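PDB 5COZ: regulatory protein YycH-like domain-containing protein from Eubacterium rectale, which is of unknown function, but carries a YycH-like regulatory domain and is probably an exported lipoprotein with a regulatory role. Local coordinates for residues Ser61-Ala66 and Trp264-Glu269; Gly271-Pro276 and Tyr347-Gly352; Lys85-Asn90 and Asp116-Arg121. All coordinates share one frame; numbering follows the deposited sequence.

Overall arrangement
Contacts 1 and 2 follow one another along strand 262-272: residues 264-269 pair with strand 58-66, and residues 271-276 leave the sheet beside the turn that follows strand 338-348. Their centres are about 18 Å apart, and they touch where Ser61 OG probably hydrogen-bonds Tyr350 OH at 2.7 Å. Contact 3 belongs to the other sheet, where helix 73-87, which follows strand 58-66 in the chain, packs on strand 116-120. Its centre lies about 32 Å from that of contact 1 and about 41 Å from that of contact 2, on the opposite side of the chain's centre from contact 2. Gln208 and Asp210, which bind a sodium ion, lie in none of the three contacts.

Contact 1 of 3, residues Ser61-Ala66 and Trp264-Glu269; sequences SGKVKA and WVETTE
Lys63 is held to the neighbouring strand through both ends of its backbone unit. Lys63 N meets Glu266 O at 2.9 Å, and Lys63 O accepts from Val265 N at 2.8 Å; the bond from Glu266 N to Lys63 O, at 3.3 Å, is weak. Two residues thus face one, a classic beta bulge in the antiparallel pairing of strands 58-66 and 262-272, and the register slips by one between Lys63 and Val64. Farther along, Thr268 N reaches Ser61 O at 2.9 Å. Trp264 has CG anti to its own backbone N (chi1 -173°), which lays the indole back along the partner strand. Its CH2 comes within 4.0 Å of Ser61 C, and CE3, on the same ring, packs on Val64 CG1 at 4.1 Å. The carbonyl oxygen of Glu266 lies over one face of the indole, offset toward the rim, and Thr267 OG1, which hydrogen-bonds Lys60, sits at its edge. Gly62 passes close to this ring; a CB on it would collide with Trp264 CZ2 and Glu266 O. On the other face of the sheet the aliphatic parts of Lys63 and Glu266 run side by side, and the side chains of Thr268 and Lys63 cross at about a right angle, CG2 of Thr268 touching Lys63 CG at 3.8 Å. At the bulge, Val265 CG2 rests on Lys65 CG at 3.6 Å. One water bridges the strands, donating to Gly62 O and accepting from Thr268 OG1. The ammonium group of Lys63 leads away to salt bridges with Asp316 and Asp310. Strand 314-330 pairs with the other edge of 58-66 through backbone bonds from Gly62 to Ile317 and from Val64 to Tyr315, and Ile317 touches both Val64 and Trp264.

Contact 2 of 3, residues Gly271-Pro276 and Tyr347-Gly352; sequences GEILHP and YDAYTG
Leu274 and Ala349 form the one direct hydrogen bond between the segments, Leu274 N to Ala349 O at 2.9 Å and nearly straight (170°). A water adds an indirect link, donating to both Glu272 O and Tyr350 O. Within 347-352 the chain forms an Asx turn: Asp348 OD1 accepts from Tyr350 N at 2.8 Å, nearly along its C-O axis, and from Thr351 N at 3.1 Å, above the carboxylate plane. Together with the backbone bond from Gly352 N to Asp348 O, this double grip is consistent with a fixed turn from which the Ala349 carbonyl faces Leu274. Apolar contact centres on Ile273, whose CG2 meets Ala349 CB at 3.7 Å and Tyr350 CD1 at 3.9 Å. With CG anti to its carbonyl carbon (chi1 -58°), Tyr350 swings its ring alongside residues 271-273, and Gly271 O lies at the ring's edge, 3.4 Å from CE1. Leu274 CD1 settles on Gly352 CA at 3.5 Å, where a side chain on the glycine would clash. With an alanine in place of Leu274, the branch lying on Gly352 is lost, which would probably open a gap between this glycine and helix 276-288. The Tyr350 hydroxyl bonds to Val59 O as well as to Ser61. Trp321 of strand 314-330 packs against Ile273 and Ala349, and Leu274 also touches Ile279 at the start of helix 276-288.

Contact 3 of 3, residues Lys85-Asn90 and Asp116-Arg121; sequences KAINLN and DSIAIR
The carboxylate of Asp116 is the flat group here, and what Leu89 touches is the CB methylene beside it: the methyl CD1 of Leu89 presses on Asp116 CB at 3.5 Å, the two side chains sliding past each other in opposite directions. The carboxylate oxygen OD2 accepts from a water at 2.7 Å, and that water in turn accepts from Asn90 N at 2.9 Å, a bridge that spans the polar margin of the contact. The same OD2 is hydrogen-bonded to Thr114 OG1, so two partners hold this oxygen and probably limit the turning of the group. Inward from this margin the contact is mostly apolar. Leu89 has CG anti to its backbone N (chi1 -179°), which carries its two methyls across to the strand; while CD1 covers Asp116, CD2 meets Ile118 CD1 at 3.6 Å. Ile87 reaches in more loosely with its CD1, 4.2 Å from Ile118 CG1 and 3.9 Å from Ser117 O. Between these two apolar residues the chain leaves the helix at Asn88, whose positive phi (59°) belongs to the Schellman motif closing helix 73-87. This C-terminal turn turns Asn88 away from the strand and puts Ile87 and Leu89 on the same, strand-facing side. The result is the packing of a helix end against one face of an antiparallel sheet. Strand 116-120 runs between strands 104-111 and 125-128, joined to them by backbone hydrogen bonds of Ile118 with Trp109 and of Ser117 with Glu128. Ala127 touches Ile87 and Ile118, and Leu83 and Ala84 of helix 73-87 carry the cover over Ile118.

Contact 1 of 3, residues Ser61-Ala66 and Trp264-Glu269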
loop_
_atom_site.group_PDB
_atom_site.type_symbol
_atom_site.label_atom_id
_atom_site.label_comp_id
_atom_site.label_asym_id
_atom_site.label_seq_id
_atom_site.Cartn_x
_atom_site.Cartn_y
_atom_site.Cartn_z
ATOM N N SER A 61 -16.694 -12.026 5.505
ATOM C CA SER A 61 -15.945 -12.608 4.412
ATOM C C SER A 61 -16.870 -12.605 3.232
ATOM O O SER A 61 -18.096 -12.567 3.393
ATOM C CB SER A 61 -15.502 -14.027 4.726
ATOM O OG SER A 61 -14.528 -13.974 5.747
ATOM N N GLY A 62 -16.308 -12.667 2.041
ATOM C CA GLY A 62 -17.189 -12.667 0.883
ATOM C C GLY A 62 -16.499 -13.071 -0.394
ATOM O O GLY A 62 -15.433 -13.699 -0.387
ATOM N N LYS A 63 -17.188 -12.788 -1.481
ATOM C CA LYS A 63 -16.682 -12.979 -2.836
ATOM C C LYS A 63 -16.658 -11.630 -3.488
ATOM O O LYS A 63 -17.604 -10.840 -3.305
ATOM C CB LYS A 63 -17.582 -13.908 -3.657
ATOM C CG LYS A 63 -17.807 -15.301 -3.094
ATOM C CD LYS A 63 -16.678 -16.229 -3.404
ATOM C CE LYS A 63 -17.089 -17.655 -3.108
ATOM N NZ LYS A 63 -15.895 -18.529 -3.182
ATOM N N VAL A 64 -15.610 -11.358 -4.265
ATOM C CA VAL A 64 -15.503 -10.121 -5.057
ATOM C C VAL A 64 -15.132 -10.489 -6.466
ATOM O O VAL A 64 -14.579 -11.569 -6.705
ATOM C CB VAL A 64 -14.439 -9.118 -4.496
ATOM C CG1 VAL A 64 -14.762 -8.671 -3.070
ATOM C CG2 VAL A 64 -13.030 -9.710 -4.574
ATOM N N LYS A 65 -15.398 -9.587 -7.399
ATOM C CA LYS A 65 -14.990 -9.750 -8.786
ATOM C C LYS A 65 -13.977 -8.696 -9.098
ATOM O O LYS A 65 -14.121 -7.554 -8.682
ATOM C CB LYS A 65 -16.207 -9.587 -9.725
ATOM C CG LYS A 65 -17.051 -10.832 -9.867
ATOM C CD LYS A 65 -18.044 -10.666 -11.024
ATOM C CE LYS A 65 -18.799 -11.945 -11.311
ATOM N NZ LYS A 65 -19.912 -12.173 -10.348
ATOM N N ALA A 66 -12.975 -9.046 -9.888
ATOM C CA ALA A 66 -12.023 -8.059 -10.346
ATOM C C ALA A 66 -12.719 -7.000 -11.190
ATOM O O ALA A 66 -13.617 -7.341 -11.977
ATOM C CB ALA A 66 -10.956 -8.752 -11.195
ATOM N N TRP A 264 -17.554 -5.960 -4.661
ATOM C CA TRP A 264 -18.169 -6.927 -3.736
ATOM C C TRP A 264 -19.382 -7.607 -4.383
ATOM O O TRP A 264 -20.335 -6.925 -4.809
ATOM C CB TRP A 264 -18.599 -6.204 -2.470
ATOM C CG TRP A 264 -19.093 -7.117 -1.381
ATOM C CD1 TRP A 264 -20.376 -7.558 -1.198
ATOM C CD2 TRP A 264 -18.331 -7.627 -0.288
ATOM N NE1 TRP A 264 -20.452 -8.337 -0.062
ATOM C CE2 TRP A 264 -19.212 -8.386 0.523
ATOM C CE3 TRP A 264 -16.988 -7.504 0.106
ATOM C CZ2 TRP A 264 -18.783 -9.017 1.700
ATOM C CZ3 TRP A 264 -16.568 -8.122 1.285
ATOM C CH2 TRP A 264 -17.464 -8.858 2.067
ATOM N N VAL A 265 -19.409 -8.948 -4.369
ATOM C CA VAL A 265 -20.536 -9.654 -4.962
ATOM C C VAL A 265 -21.482 -10.171 -3.866
ATOM O O VAL A 265 -22.713 -10.015 -3.972
ATOM C CB VAL A 265 -20.019 -10.824 -5.848
ATOM C CG1 VAL A 265 -21.158 -11.752 -6.329
ATOM C CG2 VAL A 265 -19.246 -10.254 -7.040
ATOM N N GLU A 266 -20.914 -10.800 -2.818
ATOM C CA GLU A 266 -21.750 -11.377 -1.760
ATOM C C GLU A 266 -20.956 -11.670 -0.504
ATOM O O GLU A 266 -19.739 -11.885 -0.553
ATOM C CB GLU A 266 -22.439 -12.681 -2.233
ATOM C CG GLU A 266 -21.493 -13.797 -2.612
ATOM C CD GLU A 266 -22.178 -14.956 -3.312
ATOM O OE1 GLU A 266 -23.110 -15.547 -2.723
ATOM O OE2 GLU A 266 -21.779 -15.272 -4.454
ATOM N N THR A 267 -21.687 -11.746 0.618
ATOM C CA THR A 267 -21.150 -12.155 1.906
ATOM C C THR A 267 -21.223 -13.664 1.963
ATOM O O THR A 267 -22.284 -14.236 1.657
ATOM C CB THR A 267 -21.975 -11.526 3.037
ATOM O OG1 THR A 267 -21.905 -10.106 2.910
ATOM C CG2 THR A 267 -21.467 -11.938 4.427
ATOM N N THR A 268 -20.147 -14.309 2.415
ATOM C CA THR A 268 -20.147 -15.786 2.530
ATOM C C THR A 268 -20.326 -16.194 3.986
ATOM O O THR A 268 -21.029 -17.162 4.272
ATOM C CB THR A 268 -18.859 -16.379 1.946
ATOM O OG1 THR A 268 -17.746 -15.725 2.563
ATOM C CG2 THR A 268 -18.780 -16.220 0.435
ATOM N N GLU A 269 -19.660 -15.497 4.893
ATOM C CA GLU A 269 -19.750 -15.736 6.331
ATOM C C GLU A 269 -19.382 -14.469 7.080
ATOM O O GLU A 269 -18.828 -13.535 6.508
ATOM C CB GLU A 269 -18.856 -16.910 6.764
ATOM C CG GLU A 269 -17.380 -16.698 6.472
ATOM C CD GLU A 269 -16.469 -17.908 6.558
ATOM O OE1 GLU A 269 -16.940 -18.996 6.968
ATOM O OE2 GLU A 269 -15.273 -17.764 6.211
HETATM O O HOH W 1 -15.056 -15.983 1.131
#

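Contact 2 of 3, residues Gly271-Pro276 and Tyr347-Gly352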
loop_
_atom_site.group_PDB
_atom_site.type_symbol
_atom_site.label_atom_id
_atom_site.label_comp_id
_atom_site.label_asym_id
_atom_site.label_seq_id
_atom_site.Cartn_x
_atom_site.Cartn_y
_atom_site.Cartn_z
ATOM N N GLY A 271 -18.052 -13.296 11.118
ATOM C CA GLY A 271 -17.618 -13.784 12.410
ATOM C C GLY A 271 -16.828 -12.733 13.124
ATOM O O GLY A 271 -16.426 -11.721 12.536
ATOM N N GLU A 272 -16.538 -13.011 14.382
ATOM C CA GLU A 272 -15.737 -12.134 15.204
ATOM C C GLU A 272 -14.281 -12.459 14.989
ATOM O O GLU A 272 -13.894 -13.631 15.006
ATOM C CB GLU A 272 -16.115 -12.379 16.673
ATOM C CG GLU A 272 -15.579 -11.343 17.627
ATOM C CD GLU A 272 -16.249 -11.366 18.989
ATOM O OE1 GLU A 272 -17.306 -12.023 19.137
ATOM O OE2 GLU A 272 -15.708 -10.725 19.916
ATOM N N ILE A 273 -13.472 -11.430 14.771
ATOM C CA ILE A 273 -12.034 -11.628 14.639
ATOM C C ILE A 273 -11.374 -11.569 16.002
ATOM O O ILE A 273 -11.961 -11.076 16.968
ATOM C CB ILE A 273 -11.389 -10.613 13.662
ATOM C CG1 ILE A 273 -11.432 -9.158 14.230
ATOM C CG2 ILE A 273 -12.034 -10.741 12.265
ATOM C CD1 ILE A 273 -10.604 -8.183 13.431
ATOM N N LEU A 274 -10.154 -12.063 16.071
ATOM C CA LEU A 274 -9.347 -11.997 17.274
ATOM C C LEU A 274 -8.912 -10.584 17.555
ATOM O O LEU A 274 -8.645 -9.816 16.622
ATOM C CB LEU A 274 -8.083 -12.853 17.062
ATOM C CG LEU A 274 -8.290 -14.364 17.064
ATOM C CD1 LEU A 274 -7.026 -15.074 16.612
ATOM C CD2 LEU A 274 -8.721 -14.852 18.463
ATOM N N HIS A 275 -8.738 -10.255 18.838
ATOM C CA HIS A 275 -8.121 -8.987 19.207
ATOM C C HIS A 275 -6.656 -9.070 18.811
ATOM O O HIS A 275 -6.075 -10.165 18.810
ATOM C CB HIS A 275 -8.239 -8.732 20.715
ATOM C CG HIS A 275 -9.647 -8.569 21.211
ATOM N ND1 HIS A 275 -9.905 -8.446 22.563
ATOM C CD2 HIS A 275 -10.817 -8.496 20.535
ATOM C CE1 HIS A 275 -11.222 -8.335 22.679
ATOM N NE2 HIS A 275 -11.818 -8.318 21.494
ATOM N N PRO A 276 -6.001 -7.937 18.553
ATOM C CA PRO A 276 -4.602 -8.020 18.096
ATOM C C PRO A 276 -3.641 -8.471 19.199
ATOM O O PRO A 276 -2.519 -8.893 18.887
ATOM C CB PRO A 276 -4.298 -6.613 17.570
ATOM C CG PRO A 276 -5.313 -5.700 18.276
ATOM C CD PRO A 276 -6.549 -6.561 18.445
ATOM N N TYR A 347 -1.871 -13.720 9.478
ATOM C CA TYR A 347 -2.746 -14.591 10.250
ATOM C C TYR A 347 -4.165 -14.501 9.759
ATOM O O TYR A 347 -4.649 -13.401 9.519
ATOM C CB TYR A 347 -2.723 -14.160 11.731
ATOM C CG TYR A 347 -1.397 -14.410 12.397
ATOM C CD1 TYR A 347 -0.337 -13.513 12.253
ATOM C CD2 TYR A 347 -1.216 -15.510 13.231
ATOM C CE1 TYR A 347 0.902 -13.770 12.840
ATOM C CE2 TYR A 347 0.007 -15.764 13.834
ATOM C CZ TYR A 347 1.062 -14.897 13.633
ATOM O OH TYR A 347 2.236 -15.198 14.264
ATOM N N ASP A 348 -4.851 -15.633 9.692
ATOM C CA ASP A 348 -6.299 -15.625 9.478
ATOM C C ASP A 348 -6.899 -14.828 10.663
ATOM O O ASP A 348 -6.608 -15.147 11.831
ATOM C CB ASP A 348 -6.790 -17.080 9.430
ATOM C CG ASP A 348 -8.288 -17.284 9.294
ATOM O OD1 ASP A 348 -9.058 -16.492 9.902
ATOM O OD2 ASP A 348 -8.691 -18.284 8.651
ATOM N N ALA A 349 -7.704 -13.770 10.382
ATOM C CA ALA A 349 -8.138 -12.938 11.517
ATOM C C ALA A 349 -9.170 -13.624 12.398
ATOM O O ALA A 349 -9.297 -13.234 13.558
ATOM C CB ALA A 349 -8.680 -11.601 11.031
ATOM N N TYR A 350 -9.898 -14.619 11.874
ATOM C CA TYR A 350 -10.886 -15.333 12.684
ATOM C C TYR A 350 -10.232 -16.381 13.539
ATOM O O TYR A 350 -10.584 -16.498 14.708
ATOM C CB TYR A 350 -11.935 -16.052 11.826
ATOM C CG TYR A 350 -12.725 -15.182 10.878
ATOM C CD1 TYR A 350 -13.552 -14.160 11.352
ATOM C CD2 TYR A 350 -12.693 -15.417 9.508
ATOM C CE1 TYR A 350 -14.318 -13.388 10.471
ATOM C CE2 TYR A 350 -13.431 -14.643 8.622
ATOM C CZ TYR A 350 -14.293 -13.675 9.116
ATOM O OH TYR A 350 -14.999 -12.931 8.196
ATOM N N THR A 351 -9.345 -17.197 12.945
ATOM C CA THR A 351 -8.833 -18.359 13.663
ATOM C C THR A 351 -7.471 -18.178 14.279
ATOM O O THR A 351 -7.113 -18.971 15.149
ATOM C CB THR A 351 -8.776 -19.575 12.724
ATOM O OG1 THR A 351 -7.753 -19.358 11.733
ATOM C CG2 THR A 351 -10.117 -19.894 12.058
ATOM N N GLY A 352 -6.703 -17.202 13.812
ATOM C CA GLY A 352 -5.322 -17.028 14.250
ATOM C C GLY A 352 -4.368 -17.990 13.562
ATOM O O GLY A 352 -3.201 -18.032 13.930
HETATM O O HOH W 2 -12.242 -15.243 16.423
#

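Contact 3 of 3, residues Lys85-Asn90 and Asp116-Arg121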
loop_
_atom_site.group_PDB
_atom_site.type_symbol
_atom_site.label_atom_id
_atom_site.label_comp_id
_atom_site.label_asym_id
_atom_site.label_seq_id
_atom_site.Cartn_x
_atom_site.Cartn_y
_atom_site.Cartn_z
ATOM N N LYS A 85 -7.962 14.859 -16.315
ATOM C CA LYS A 85 -8.294 16.057 -15.517
ATOM C C LYS A 85 -7.257 16.221 -14.387
ATOM O O LYS A 85 -6.695 17.303 -14.185
ATOM C CB LYS A 85 -9.717 15.946 -14.942
ATOM C CG LYS A 85 -10.171 17.192 -14.167
ATOM C CD LYS A 85 -11.331 16.876 -13.237
ATOM C CE LYS A 85 -11.732 18.038 -12.350
ATOM N NZ LYS A 85 -10.760 18.270 -11.250
ATOM N N ALA A 86 -6.957 15.107 -13.699
ATOM C CA ALA A 86 -6.007 15.113 -12.583
ATOM C C ALA A 86 -4.614 15.632 -12.979
ATOM O O ALA A 86 -4.072 16.487 -12.271
ATOM C CB ALA A 86 -5.895 13.707 -12.016
ATOM N N ILE A 87 -4.021 15.151 -14.093
ATOM C CA ILE A 87 -2.666 15.562 -14.476
ATOM C C ILE A 87 -2.663 16.756 -15.453
ATOM O O ILE A 87 -1.595 17.127 -15.937
ATOM C CB ILE A 87 -1.811 14.386 -15.036
ATOM C CG1 ILE A 87 -2.390 13.816 -16.368
ATOM C CG2 ILE A 87 -1.615 13.298 -13.965
ATOM C CD1 ILE A 87 -1.382 13.015 -17.190
ATOM N N ASN A 88 -3.845 17.313 -15.759
ATOM C CA ASN A 88 -4.027 18.461 -16.679
ATOM C C ASN A 88 -3.477 18.120 -18.071
ATOM O O ASN A 88 -2.765 18.916 -18.696
ATOM C CB ASN A 88 -3.387 19.758 -16.107
ATOM C CG ASN A 88 -3.959 21.013 -16.721
ATOM O OD1 ASN A 88 -5.165 21.120 -16.983
ATOM N ND2 ASN A 88 -3.101 21.988 -16.972
ATOM N N LEU A 89 -3.794 16.898 -18.547
ATOM C CA LEU A 89 -3.329 16.449 -19.857
ATOM C C LEU A 89 -4.034 17.235 -20.967
ATOM O O LEU A 89 -5.237 17.469 -20.874
ATOM C CB LEU A 89 -3.613 14.943 -20.003
ATOM C CG LEU A 89 -3.175 14.290 -21.303
ATOM C CD1 LEU A 89 -1.743 13.810 -21.207
ATOM C CD2 LEU A 89 -4.061 13.085 -21.623
ATOM N N ASN A 90 -3.291 17.670 -21.985
ATOM C CA ASN A 90 -3.912 18.369 -23.100
ATOM C C ASN A 90 -4.452 17.282 -24.055
ATOM O O ASN A 90 -3.689 16.728 -24.839
ATOM C CB ASN A 90 -2.913 19.307 -23.760
ATOM C CG ASN A 90 -3.520 20.163 -24.844
ATOM O OD1 ASN A 90 -4.672 19.982 -25.247
ATOM N ND2 ASN A 90 -2.752 21.117 -25.333
ATOM N N ASP A 116 3.722 13.743 -21.176
ATOM C CA ASP A 116 2.659 13.304 -20.260
ATOM C C ASP A 116 2.036 12.031 -20.825
ATOM O O ASP A 116 1.980 11.866 -22.050
ATOM C CB ASP A 116 1.564 14.372 -20.115
ATOM C CG ASP A 116 1.996 15.719 -19.578
ATOM O OD1 ASP A 116 2.821 15.747 -18.662
ATOM O OD2 ASP A 116 1.477 16.742 -20.061
ATOM N N SER A 117 1.568 11.133 -19.958
ATOM C CA SER A 117 0.957 9.923 -20.484
ATOM C C SER A 117 -0.080 9.343 -19.554
ATOM O O SER A 117 -0.049 9.569 -18.341
ATOM C CB SER A 117 2.001 8.847 -20.775
ATOM O OG SER A 117 2.548 8.307 -19.588
ATOM N N ILE A 118 -1.018 8.601 -20.157
ATOM C CA ILE A 118 -2.008 7.803 -19.462
ATOM C C ILE A 118 -1.937 6.393 -20.027
ATOM O O ILE A 118 -1.885 6.239 -21.250
ATOM C CB ILE A 118 -3.430 8.395 -19.550
ATOM C CG1 ILE A 118 -3.500 9.805 -18.923
ATOM C CG2 ILE A 118 -4.486 7.427 -18.925
ATOM C CD1 ILE A 118 -4.817 10.504 -19.203
ATOM N N ALA A 119 -1.930 5.363 -19.170
ATOM C CA ALA A 119 -1.941 3.989 -19.635
ATOM C C ALA A 119 -2.946 3.244 -18.814
ATOM O O ALA A 119 -2.870 3.274 -17.583
ATOM C CB ALA A 119 -0.558 3.362 -19.465
ATOM N N ILE A 120 -3.888 2.558 -19.474
ATOM C CA ILE A 120 -4.893 1.799 -18.748
ATOM C C ILE A 120 -4.877 0.353 -19.250
ATOM O O ILE A 120 -4.983 0.130 -20.451
ATOM C CB ILE A 120 -6.307 2.428 -18.848
ATOM C CG1 ILE A 120 -6.283 3.879 -18.352
ATOM C CG2 ILE A 120 -7.333 1.576 -18.072
ATOM C CD1 ILE A 120 -7.598 4.641 -18.643
ATOM N N ARG A 121 -4.744 -0.599 -18.320
ATOM C CA ARG A 121 -4.751 -2.039 -18.598
ATOM C C ARG A 121 -5.940 -2.666 -17.852
ATOM O O ARG A 121 -6.705 -1.948 -17.195
ATOM C CB ARG A 121 -3.422 -2.675 -18.106
ATOM C CG ARG A 121 -2.179 -2.368 -18.918
ATOM C CD ARG A 121 -0.943 -3.025 -18.311
ATOM N NE ARG A 121 -0.899 -4.471 -18.550
ATOM C CZ ARG A 121 -1.236 -5.396 -17.654
ATOM N NH1 ARG A 121 -1.644 -5.039 -16.440
ATOM N NH2 ARG A 121 -1.171 -6.684 -17.965
HETATM O O HOH W 3 -0.424 17.649 -21.762
#